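Local coordinates for protein putative NADPH-dependent oxidoreductase (PDB 3DB2) that is a putative NADPH-dependent oxidoreductase, probably using a nicotinamide cofactor held by its Rossmann-fold domain to reduce or oxidise a substrate not yet identified, at residues M2-A10 and V310-G318; T248-D257 and H270-F278. All coordinates share one frame; numbering follows the deposited sequence.

How the contacts relate
Contact 1 and contact 2 sit in different parts of a two-domain chain. Contact 1 joins the start of strand 6-11, in the parallel sheet of the Rossmann fold, to the end of helix 302-316. Contact 2 pairs strands 250-256 and 271-278, near one edge of the mixed sheet, with strand 290-295 beyond. The centres are about 36 Å apart and the nearest atoms about 21 Å apart, so the two never touch. Along the chain, contact 2 is nested inside the loop that contact 1 closes. The chain therefore builds the Rossmann sheet, then most of the mixed sheet, and returns by helix 302-316 to its beginning. Contact 2 also reaches the second subunit; contact 1 does not.

Contact 1: M2-A10 and V310-G318; sequences MYNPVGVAA and VADVIRNGG
Arg315 packs over one face of the Tyr3 ring. CG of Arg315 sits 3.5 Å from the Tyr3 ring centroid, almost straight above it, in a CH-pi contact. The chain of Arg315 then bends at chi2 (-92°), which carries its guanidinium past the ring toward the backbone of 4-6. Ring and guanidinium planes stand 76° apart. Further in, Val6 CG2 lies over the face of the guanidinium and also meets Ala311 CB at 3.6 Å. On the other branch, Val6 CG1 reaches Ile314 CD1 at 4.1 Å.

The hydrogen bonds lie around this packing. The Tyr3 hydroxyl donates to Asp312, with a very short OH to OD1 distance of 2.5 Å. OD1 meets the ring at its edge, and the carboxylate is turned square to the ring plane. Lys29 forms a salt bridge with the same oxygen. Arg315 NE donates to Asn4 O at 2.6 Å, nearly in the guanidinium plane, with an N-H...O angle of 160°. Arg315 NH2 gives a longer, more bent bond to Pro5 O, 3.2 Å, from above that carbonyl plane. NH2 also has a salt bridge to Glu68, whose carboxylate accepts from Gly7 N as well. These bonds fix the rotation of the guanidinium, and Glu68 probably offsets its charge.

The arrangement docks a helix from late in the chain on the lead-in to the first strand of a Rossmann fold. Strand 6-11 lies inside the parallel sheet, between strands 30-36 and 69-72, and runs toward a probable GxGxxA dinucleotide-binding turn.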
# COMPACT_ATOMS: atom_id res chain seq x y z
N MSE C 2 -8.24 33.42 29.58
CA MSE C 2 -8.41 32.35 30.56
C MSE C 2 -7.28 32.43 31.59
O MSE C 2 -6.87 33.54 31.95
CB MSE C 2 -8.42 30.97 29.88
CG MSE C 2 -7.23 30.69 28.97
SE MSE C 2 -7.55 29.31 27.63
CE MSE C 2 -8.65 30.37 26.43
N TYR C 3 -6.81 31.27 32.00
CA TYR C 3 -5.73 31.11 32.96
C TYR C 3 -4.53 32.00 32.65
O TYR C 3 -4.39 32.50 31.53
CB TYR C 3 -5.30 29.65 33.05
CG TYR C 3 -4.76 28.84 31.91
CD1 TYR C 3 -3.67 29.21 31.12
CD2 TYR C 3 -5.36 27.62 31.63
CE1 TYR C 3 -3.21 28.42 30.09
CE2 TYR C 3 -4.91 26.81 30.61
CZ TYR C 3 -3.84 27.22 29.85
OH TYR C 3 -3.42 26.41 28.83
N ASN C 4 -3.66 32.19 33.64
CA ASN C 4 -2.37 32.85 33.42
C ASN C 4 -1.69 32.15 32.26
O ASN C 4 -1.63 30.92 32.31
CB ASN C 4 -1.56 32.75 34.71
CG ASN C 4 -0.42 33.73 34.85
OD1 ASN C 4 0.66 33.53 34.29
ND2 ASN C 4 -0.68 34.79 35.61
N PRO C 5 -1.23 32.84 31.24
CA PRO C 5 -0.47 32.18 30.17
C PRO C 5 0.78 31.48 30.68
O PRO C 5 1.44 31.98 31.59
CB PRO C 5 -0.05 33.32 29.25
CG PRO C 5 -1.13 34.34 29.49
CD PRO C 5 -1.41 34.28 30.97
N VAL C 6 1.08 30.33 30.09
CA VAL C 6 2.22 29.52 30.54
C VAL C 6 3.45 30.12 29.88
O VAL C 6 3.39 30.37 28.67
CB VAL C 6 2.10 28.03 30.18
CG1 VAL C 6 3.45 27.32 30.31
CG2 VAL C 6 1.09 27.30 31.06
N GLY C 7 4.51 30.32 30.65
CA GLY C 7 5.76 30.85 30.15
C GLY C 7 6.63 29.81 29.47
O GLY C 7 6.97 28.78 30.06
N VAL C 8 7.02 30.07 28.22
CA VAL C 8 7.75 29.06 27.46
C VAL C 8 9.08 29.60 26.97
O VAL C 8 9.22 30.82 26.80
CB VAL C 8 6.89 28.52 26.29
CG1 VAL C 8 5.58 27.97 26.87
CG2 VAL C 8 6.60 29.56 25.24
N ALA C 9 10.03 28.71 26.78
CA ALA C 9 11.34 29.05 26.20
C ALA C 9 11.59 28.13 25.00
O ALA C 9 11.31 26.94 25.13
CB ALA C 9 12.52 28.88 27.13
N ALA C 10 12.12 28.70 23.94
CA ALA C 10 12.48 28.02 22.72
C ALA C 10 13.95 27.61 22.81
O ALA C 10 14.82 28.44 22.99
CB ALA C 10 12.22 28.82 21.44
N VAL C 310 0.05 21.12 26.34
CA VAL C 310 0.99 20.99 27.46
C VAL C 310 0.64 22.04 28.53
O VAL C 310 0.61 21.74 29.72
CB VAL C 310 2.45 21.09 27.04
CG1 VAL C 310 3.39 20.84 28.23
CG2 VAL C 310 2.77 20.08 25.95
N ALA C 311 0.38 23.26 28.08
CA ALA C 311 -0.02 24.36 28.92
C ALA C 311 -1.31 24.02 29.67
O ALA C 311 -1.38 24.31 30.87
CB ALA C 311 -0.28 25.64 28.14
N ASP C 312 -2.26 23.42 28.96
CA ASP C 312 -3.51 23.00 29.61
C ASP C 312 -3.22 22.01 30.73
O ASP C 312 -3.78 22.12 31.83
CB ASP C 312 -4.48 22.40 28.61
CG ASP C 312 -5.22 23.46 27.82
OD1 ASP C 312 -4.95 24.65 28.01
OD2 ASP C 312 -6.09 23.11 27.00
N VAL C 313 -2.37 21.00 30.48
CA VAL C 313 -2.05 20.08 31.56
C VAL C 313 -1.14 20.66 32.63
O VAL C 313 -1.13 20.19 33.78
CB VAL C 313 -1.46 18.76 31.01
CG1 VAL C 313 -2.50 18.17 30.07
CG2 VAL C 313 -0.12 19.00 30.36
N ILE C 314 -0.35 21.68 32.34
CA ILE C 314 0.41 22.30 33.44
C ILE C 314 -0.54 23.07 34.34
O ILE C 314 -0.42 22.97 35.56
CB ILE C 314 1.53 23.22 32.94
CG1 ILE C 314 2.78 22.48 32.42
CG2 ILE C 314 2.03 24.23 33.97
CD1 ILE C 314 3.55 23.37 31.44
N ARG C 315 -1.51 23.79 33.78
CA ARG C 315 -2.39 24.63 34.57
C ARG C 315 -3.51 23.83 35.23
O ARG C 315 -3.91 24.15 36.36
CB ARG C 315 -3.00 25.75 33.74
CG ARG C 315 -2.02 26.85 33.33
CD ARG C 315 -1.99 28.00 34.34
NE ARG C 315 -1.01 29.03 34.03
CZ ARG C 315 0.28 29.00 34.32
NH1 ARG C 315 0.79 27.96 34.96
NH2 ARG C 315 1.15 29.96 34.01
N ASN C 316 -4.02 22.80 34.56
CA ASN C 316 -5.25 22.15 34.96
C ASN C 316 -5.06 20.70 35.38
O ASN C 316 -6.00 20.04 35.83
CB ASN C 316 -6.28 22.17 33.83
CG ASN C 316 -6.62 23.52 33.25
OD1 ASN C 316 -6.64 24.55 33.93
ND2 ASN C 316 -6.92 23.59 31.96
N GLY C 317 -3.86 20.17 35.22
CA GLY C 317 -3.56 18.80 35.57
C GLY C 317 -3.83 17.81 34.44
O GLY C 317 -4.38 18.13 33.39
N GLY C 318 -3.43 16.55 34.63
CA GLY C 318 -3.64 15.54 33.63
C GLY C 318 -2.37 15.24 32.84
O GLY C 318 -1.26 15.68 33.12

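Contact 2: T248-D257 and H270-F278; sequences TKANLFYQLD and HSTLIKREF
Phe253 and Arg276 lie diagonally across the strand pair. CE2 of the Phe253 ring sits over one face of the guanidinium, toward its rim, and 3.8 Å from Arg276 NE. Ring and guanidinium planes are 72° apart. Arg276 leaves the strand with CG opposite its own backbone N (chi1 174°) and turns at chi3, which brings NE to Asp292 in a salt bridge and NH1 to Gly239 O of the second subunit. On the other side of the sheet the packing is tight. Leu273 CD1 touches both Leu252 CB and Tyr254 CB, 4.0 Å from each, and Met135 of helix 130-140 touches both Leu273 and Tyr254. On this face a water links Tyr254 OH, 2.6 Å away, to Ser271 OG, which also bonds to Asp268. The two strands are antiparallel neighbours in the mixed sheet of the GFO/IDH/MocA-type C-terminal domain. Backbone bonds pair Asn251 with Arg276, Phe253 with Ile274 and Gln255 with Thr272.

The ends are looser and use water. At one end a water accepts from Phe278 N and donates to Lys249 O at 2.5 Å. At the other, Asp257 N still donates to His270 O at 2.9 Å. Asp257 OD1 is hydrogen-bonded to Ser259, while a water on OD2 makes only a weak bond to His270 ND1.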
# COMPACT_ATOMS: atom_id res chain seq x y z
N THR C 248 -15.49 -2.89 6.97
CA THR C 248 -16.42 -3.91 6.43
C THR C 248 -17.66 -3.26 5.83
O THR C 248 -18.33 -3.89 5.00
CB THR C 248 -16.82 -4.94 7.50
OG1 THR C 248 -17.29 -4.19 8.63
CG2 THR C 248 -15.65 -5.79 7.98
N LYS C 249 -17.97 -2.03 6.21
CA LYS C 249 -19.07 -1.26 5.67
C LYS C 249 -18.64 -0.15 4.72
O LYS C 249 -19.40 0.33 3.90
CB LYS C 249 -19.87 -0.54 6.77
CG LYS C 249 -20.50 -1.36 7.87
CD LYS C 249 -21.54 -0.53 8.62
CE LYS C 249 -21.10 -0.05 9.98
NZ LYS C 249 -21.15 -1.06 11.08
N ALA C 250 -17.37 0.31 4.87
CA ALA C 250 -16.95 1.48 4.10
C ALA C 250 -15.42 1.62 4.10
O ALA C 250 -14.82 1.21 5.09
CB ALA C 250 -17.58 2.74 4.71
N ASN C 251 -14.88 2.20 3.03
CA ASN C 251 -13.45 2.52 3.02
C ASN C 251 -13.24 4.03 3.09
O ASN C 251 -14.05 4.78 2.57
CB ASN C 251 -12.83 1.99 1.75
CG ASN C 251 -12.93 0.49 1.60
OD1 ASN C 251 -12.90 -0.26 2.55
ND2 ASN C 251 -13.05 0.05 0.35
N LEU C 252 -12.14 4.46 3.69
CA LEU C 252 -11.76 5.86 3.69
C LEU C 252 -10.46 6.06 2.90
O LEU C 252 -9.52 5.26 3.09
CB LEU C 252 -11.53 6.35 5.10
CG LEU C 252 -12.62 6.12 6.12
CD1 LEU C 252 -12.13 6.47 7.51
CD2 LEU C 252 -13.86 6.92 5.73
N PHE C 253 -10.43 7.11 2.12
CA PHE C 253 -9.25 7.50 1.35
C PHE C 253 -8.91 8.96 1.65
O PHE C 253 -9.66 9.86 1.31
CB PHE C 253 -9.46 7.36 -0.16
CG PHE C 253 -9.98 6.01 -0.59
CD1 PHE C 253 -9.17 4.89 -0.47
CD2 PHE C 253 -11.26 5.89 -1.12
CE1 PHE C 253 -9.65 3.65 -0.88
CE2 PHE C 253 -11.74 4.64 -1.52
CZ PHE C 253 -10.95 3.53 -1.36
N TYR C 254 -7.78 9.17 2.30
CA TYR C 254 -7.28 10.48 2.70
C TYR C 254 -5.99 10.79 1.93
O TYR C 254 -5.13 9.91 1.80
CB TYR C 254 -7.00 10.51 4.18
CG TYR C 254 -6.31 11.70 4.78
CD1 TYR C 254 -6.97 12.92 4.92
CD2 TYR C 254 -4.99 11.64 5.22
CE1 TYR C 254 -6.33 14.01 5.46
CE2 TYR C 254 -4.36 12.75 5.78
CZ TYR C 254 -5.04 13.94 5.90
OH TYR C 254 -4.47 15.07 6.45
N GLN C 255 -5.91 12.02 1.46
CA GLN C 255 -4.77 12.62 0.81
C GLN C 255 -4.46 13.98 1.42
O GLN C 255 -5.38 14.76 1.61
CB GLN C 255 -5.02 12.84 -0.70
CG GLN C 255 -4.89 11.62 -1.58
CD GLN C 255 -3.47 11.26 -1.97
OE1 GLN C 255 -2.53 12.03 -1.75
NE2 GLN C 255 -3.27 10.08 -2.55
N LEU C 256 -3.20 14.26 1.72
CA LEU C 256 -2.82 15.60 2.18
C LEU C 256 -1.73 16.20 1.31
O LEU C 256 -0.83 15.46 0.91
CB LEU C 256 -2.37 15.50 3.62
CG LEU C 256 -1.71 16.74 4.24
CD1 LEU C 256 -2.81 17.77 4.51
CD2 LEU C 256 -0.94 16.30 5.47
N ASP C 257 -1.80 17.50 1.03
CA ASP C 257 -0.73 18.24 0.38
C ASP C 257 0.21 18.72 1.48
O ASP C 257 -0.07 19.75 2.10
CB ASP C 257 -1.22 19.46 -0.38
CG ASP C 257 -0.10 20.20 -1.08
OD1 ASP C 257 1.09 19.86 -0.96
OD2 ASP C 257 -0.47 21.15 -1.82
N HIS C 270 -6.13 21.75 2.81
CA HIS C 270 -5.38 21.20 1.69
C HIS C 270 -5.28 19.67 1.79
O HIS C 270 -4.26 19.04 1.53
CB HIS C 270 -4.02 21.89 1.61
CG HIS C 270 -4.31 23.37 1.43
ND1 HIS C 270 -4.24 23.98 0.20
CD2 HIS C 270 -4.68 24.33 2.30
CE1 HIS C 270 -4.55 25.26 0.32
NE2 HIS C 270 -4.81 25.51 1.59
N SER C 271 -6.43 19.09 2.16
CA SER C 271 -6.56 17.63 2.25
C SER C 271 -7.95 17.24 1.77
O SER C 271 -8.84 18.09 1.68
CB SER C 271 -6.28 17.16 3.67
OG SER C 271 -7.32 17.47 4.58
N THR C 272 -8.16 15.97 1.47
CA THR C 272 -9.44 15.47 1.02
C THR C 272 -9.64 14.12 1.76
O THR C 272 -8.65 13.38 1.85
CB THR C 272 -9.61 15.09 -0.45
OG1 THR C 272 -8.36 14.54 -0.92
CG2 THR C 272 -9.98 16.27 -1.32
N LEU C 273 -10.85 13.91 2.21
CA LEU C 273 -11.20 12.61 2.79
C LEU C 273 -12.43 12.10 2.02
O LEU C 273 -13.39 12.85 1.93
CB LEU C 273 -11.46 12.70 4.27
CG LEU C 273 -11.95 11.44 5.01
CD1 LEU C 273 -10.95 10.30 4.93
CD2 LEU C 273 -12.30 11.74 6.45
N ILE C 274 -12.33 10.88 1.52
CA ILE C 274 -13.46 10.36 0.72
C ILE C 274 -13.87 9.05 1.36
O ILE C 274 -13.01 8.29 1.78
CB ILE C 274 -13.05 10.25 -0.74
CG1 ILE C 274 -13.06 11.62 -1.47
CG2 ILE C 274 -13.89 9.20 -1.45
CD1 ILE C 274 -14.42 11.91 -2.11
N LYS C 275 -15.17 8.82 1.49
CA LYS C 275 -15.77 7.60 1.98
C LYS C 275 -16.36 6.81 0.79
O LYS C 275 -17.15 7.35 0.02
CB LYS C 275 -16.90 7.88 2.96
CG LYS C 275 -17.46 6.72 3.74
CD LYS C 275 -18.80 7.11 4.40
CE LYS C 275 -19.05 6.32 5.68
NZ LYS C 275 -20.43 6.55 6.18
N ARG C 276 -15.96 5.56 0.69
CA ARG C 276 -16.50 4.66 -0.32
C ARG C 276 -17.45 3.68 0.38
O ARG C 276 -16.98 2.93 1.24
CB ARG C 276 -15.40 3.92 -1.07
CG ARG C 276 -16.00 2.87 -2.03
CD ARG C 276 -14.89 2.25 -2.89
NE ARG C 276 -14.42 3.31 -3.79
CZ ARG C 276 -13.48 3.10 -4.71
NH1 ARG C 276 -12.96 1.88 -4.80
NH2 ARG C 276 -13.12 4.10 -5.49
N GLU C 277 -18.74 3.70 0.04
CA GLU C 277 -19.68 2.89 0.81
C GLU C 277 -20.70 2.26 -0.12
O GLU C 277 -20.80 2.73 -1.25
CB GLU C 277 -20.40 3.75 1.85
CG GLU C 277 -21.19 4.84 1.16
CD GLU C 277 -21.98 5.75 2.06
OE1 GLU C 277 -21.98 5.50 3.27
OE2 GLU C 277 -22.55 6.72 1.52
N PHE C 278 -21.43 1.27 0.36
CA PHE C 278 -22.50 0.68 -0.44
C PHE C 278 -23.64 1.70 -0.47
O PHE C 278 -23.93 2.25 0.59
CB PHE C 278 -22.99 -0.66 0.11
CG PHE C 278 -21.88 -1.68 0.30
CD1 PHE C 278 -21.38 -2.34 -0.81
CD2 PHE C 278 -21.37 -1.94 1.55
CE1 PHE C 278 -20.37 -3.28 -0.65
CE2 PHE C 278 -20.37 -2.88 1.72
CZ PHE C 278 -19.87 -3.54 0.61
O HOH W 1 -21.87 0.75 3.48
O HOH W 2 -8.99 11.54 -0.79
O HOH W 3 -5.80 17.22 6.97
O HOH W 4 -3.00 21.91 -2.13